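Local atomic coordinates of CRISPR-associated protein, Cse2 family (Meiothermus ruber, PDB entry 3WA8), a protein that probably binds the G-rich part of the crRNA and stabilises the R-loop as the Cse2 (CasB) subunit of a type I-E CRISPR interference complex. Residues Ser22-Met30 with Ala39-Gly47. Numbering follows the deposited sequence.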
loop_
_atom_site.group_PDB
_atom_site.type_symbol
_atom_site.label_atom_id
_atom_site.label_comp_id
_atom_site.label_asym_id
_atom_site.label_seq_id
_atom_site.Cartn_x
_atom_site.Cartn_y
_atom_site.Cartn_z
ATOM N N SER A 22 17.885 4.380 1.819
ATOM C CA SER A 22 18.026 3.456 0.674
ATOM C C SER A 22 19.042 3.911 -0.357
ATOM O O SER A 22 19.030 5.086 -0.737
ATOM C CB SER A 22 16.692 3.294 -0.034
ATOM O OG SER A 22 15.737 2.759 0.854
ATOM N N THR A 23 19.905 3.006 -0.816
ATOM C CA THR A 23 20.763 3.299 -1.949
ATOM C C THR A 23 20.178 2.732 -3.236
ATOM O O THR A 23 19.254 1.903 -3.199
ATOM C CB THR A 23 22.164 2.732 -1.776
ATOM O OG1 THR A 23 22.122 1.294 -1.901
ATOM C CG2 THR A 23 22.741 3.148 -0.430
ATOM N N PRO A 24 20.704 3.171 -4.396
ATOM C CA PRO A 24 20.118 2.662 -5.630
ATOM C C PRO A 24 20.202 1.152 -5.714
ATOM O O PRO A 24 19.251 0.529 -6.169
ATOM C CB PRO A 24 20.929 3.344 -6.716
ATOM C CG PRO A 24 21.427 4.562 -6.056
ATOM C CD PRO A 24 21.783 4.127 -4.680
ATOM N N ALA A 25 21.299 0.570 -5.231
ATOM C CA ALA A 25 21.377 -0.892 -5.084
ATOM C C ALA A 25 20.239 -1.453 -4.233
ATOM O O ALA A 25 19.619 -2.430 -4.643
ATOM C CB ALA A 25 22.699 -1.335 -4.541
ATOM N N ASP A 26 19.952 -0.857 -3.075
ATOM C CA ASP A 26 18.853 -1.358 -2.256
ATOM C C ASP A 26 17.579 -1.382 -3.067
ATOM O O ASP A 26 16.829 -2.387 -3.037
ATOM C CB ASP A 26 18.610 -0.497 -1.037
ATOM C CG ASP A 26 19.798 -0.451 -0.117
ATOM O OD1 ASP A 26 20.349 -1.556 0.145
ATOM O OD2 ASP A 26 20.169 0.669 0.351
ATOM N N LEU A 27 17.329 -0.299 -3.817
ATOM C CA LEU A 27 16.054 -0.179 -4.537
ATOM C C LEU A 27 15.947 -1.279 -5.602
ATOM O O LEU A 27 14.868 -1.882 -5.797
ATOM C CB LEU A 27 15.893 1.221 -5.115
ATOM C CG LEU A 27 16.025 2.332 -4.082
ATOM C CD1 LEU A 27 16.299 3.654 -4.741
ATOM C CD2 LEU A 27 14.776 2.420 -3.237
ATOM N N ALA A 28 17.085 -1.577 -6.238
ATOM C CA ALA A 28 17.137 -2.621 -7.238
ATOM C C ALA A 28 16.721 -3.945 -6.616
ATOM O O ALA A 28 15.860 -4.621 -7.170
ATOM C CB ALA A 28 18.511 -2.707 -7.878
ATOM N N ARG A 29 17.299 -4.282 -5.456
ATOM C CA ARG A 29 16.939 -5.492 -4.734
ATOM C C ARG A 29 15.465 -5.506 -4.320
ATOM O O ARG A 29 14.735 -6.484 -4.615
ATOM C CB ARG A 29 17.773 -5.642 -3.505
ATOM C CG ARG A 29 19.165 -6.086 -3.776
ATOM C CD ARG A 29 19.816 -6.647 -2.501
ATOM N NE ARG A 29 20.596 -7.763 -2.947
ATOM C CZ ARG A 29 20.199 -9.020 -2.907
ATOM N NH1 ARG A 29 19.050 -9.363 -2.346
ATOM N NH2 ARG A 29 20.981 -9.947 -3.410
ATOM N N MET A 30 15.033 -4.415 -3.673
ATOM C CA MET A 30 13.633 -4.268 -3.230
ATOM C C MET A 30 12.675 -4.521 -4.395
ATOM O O MET A 30 11.679 -5.234 -4.244
ATOM C CB MET A 30 13.369 -2.889 -2.623
ATOM C CG MET A 30 14.076 -2.601 -1.291
ATOM S SD MET A 30 13.916 -0.831 -0.853
ATOM C CE MET A 30 15.018 -0.680 0.540
ATOM N N ALA A 39 12.085 -13.028 -0.066
ATOM C CA ALA A 39 12.999 -14.068 -0.553
ATOM C C ALA A 39 14.246 -13.425 -1.109
ATOM O O ALA A 39 15.246 -14.066 -1.244
ATOM C CB ALA A 39 12.329 -14.951 -1.585
ATOM N N GLU A 40 14.178 -12.152 -1.436
ATOM C CA GLU A 40 15.338 -11.417 -1.925
ATOM C C GLU A 40 15.774 -10.476 -0.805
ATOM O O GLU A 40 15.148 -9.446 -0.548
ATOM C CB GLU A 40 14.965 -10.612 -3.169
ATOM C CG GLU A 40 15.974 -9.600 -3.601
ATOM C CD GLU A 40 16.956 -10.186 -4.563
ATOM O OE1 GLU A 40 16.752 -11.342 -4.967
ATOM O OE2 GLU A 40 17.941 -9.505 -4.918
ATOM N N VAL A 41 16.839 -10.837 -0.122
ATOM C CA VAL A 41 17.139 -10.218 1.144
ATOM C C VAL A 41 17.787 -8.851 0.970
ATOM O O VAL A 41 18.702 -8.702 0.156
ATOM C CB VAL A 41 18.041 -11.160 1.904
ATOM C CG1 VAL A 41 18.537 -10.536 3.161
ATOM C CG2 VAL A 41 17.277 -12.433 2.170
ATOM N N VAL A 42 17.319 -7.858 1.728
ATOM C CA VAL A 42 17.928 -6.518 1.706
ATOM C C VAL A 42 18.362 -6.059 3.109
ATOM O O VAL A 42 17.498 -5.787 3.974
ATOM C CB VAL A 42 16.954 -5.454 1.122
ATOM C CG1 VAL A 42 17.630 -4.102 1.106
ATOM C CG2 VAL A 42 16.479 -5.824 -0.267
ATOM N N PRO A 43 19.685 -5.925 3.347
ATOM C CA PRO A 43 20.188 -5.684 4.716
ATOM C C PRO A 43 19.434 -4.557 5.373
ATOM O O PRO A 43 18.962 -4.706 6.488
ATOM C CB PRO A 43 21.641 -5.289 4.504
ATOM C CG PRO A 43 22.035 -5.981 3.276
ATOM C CD PRO A 43 20.786 -5.966 2.374
ATOM N N LEU A 44 19.286 -3.450 4.660
ATOM C CA LEU A 44 18.450 -2.345 5.115
ATOM C C LEU A 44 17.133 -2.769 5.801
ATOM O O LEU A 44 16.849 -2.389 6.956
ATOM C CB LEU A 44 18.124 -1.437 3.930
ATOM C CG LEU A 44 17.752 -0.012 4.337
ATOM C CD1 LEU A 44 18.869 0.620 5.212
ATOM C CD2 LEU A 44 17.462 0.839 3.116
ATOM N N VAL A 45 16.340 -3.557 5.083
ATOM C CA VAL A 45 15.042 -4.014 5.573
ATOM C C VAL A 45 15.218 -4.988 6.710
ATOM O O VAL A 45 14.601 -4.817 7.764
ATOM C CB VAL A 45 14.268 -4.680 4.453
ATOM C CG1 VAL A 45 13.052 -5.393 4.996
ATOM C CG2 VAL A 45 13.913 -3.630 3.383
ATOM N N GLU A 46 16.089 -5.981 6.501
ATOM C CA GLU A 46 16.433 -6.969 7.521
ATOM C C GLU A 46 16.841 -6.314 8.839
ATOM O O GLU A 46 16.440 -6.755 9.925
ATOM C CB GLU A 46 17.569 -7.850 7.030
ATOM C CG GLU A 46 17.193 -8.765 5.898
ATOM C CD GLU A 46 16.134 -9.760 6.279
ATOM O OE1 GLU A 46 16.123 -10.181 7.451
ATOM O OE2 GLU A 46 15.313 -10.126 5.414
ATOM N N GLY A 47 17.657 -5.271 8.720
ATOM C CA GLY A 47 18.056 -4.470 9.841
ATOM C C GLY A 47 16.850 -3.966 10.593
ATOM O O GLY A 47 16.786 -4.063 11.829
#
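In the all-helical Cse2 fold, two successive helices, 24-32 and 43-49, joined by a long loop, pack nearly at right angles, and Arg-29, Asp-26 and Met-30 face Glu-40, Val-42 and Leu-44. The axes of segments 24-30 and 43-47 stand 80° apart. Val-42, just before the second helix, fills the angle: its CG2 lies 3.5 Å from Arg-29 CB and also reaches Met-30 CG, while CG1 packs against Asp-26 OD1. Near the start of helix 24-32, Leu-44 CD2 touches Ser-22 OG at 3.4 Å, a hydroxyl hydrogen-bonded to Leu-18 O, and lies 3.9 Å from Met-30 CE. The extended chain of Met-30 also carries that methyl to Val-45 CG2. Met-30 and Val-45 continue this apolar layer onto helix 59-72, through Ala-69 and Tyr-66 respectively.

Thr-23, the N-cap of helix 24-32, and Asp-26 form a capping box: Thr-23 N donates to Asp-26 OD2 (2.6 Å), and Asp-26 N returns a longer bond to Thr-23 OG1, fixing the carboxylate whose OD1 meets Val-42. One turn on, Glu-40 OE2 lies over one face of the Arg-29 guanidinium, 2.8 Å from NH1, the two planes tilted by only 17°. With CG anti to the backbone N (chi1 168°) and a bend at chi2, Glu-40 sets its carboxylate across the arginine. Val-41 O lies 2.6 Å from Arg-29 NH1, oblique to the guanidinium. Were Glu-40 shortened to an alanine, Arg-29 would probably lose the carboxylate over its guanidinium and turn more freely. Because no N-H points at OE2, this salt bridge, beside the Val-42 packing, probably acts through charge attraction rather than directional bonding.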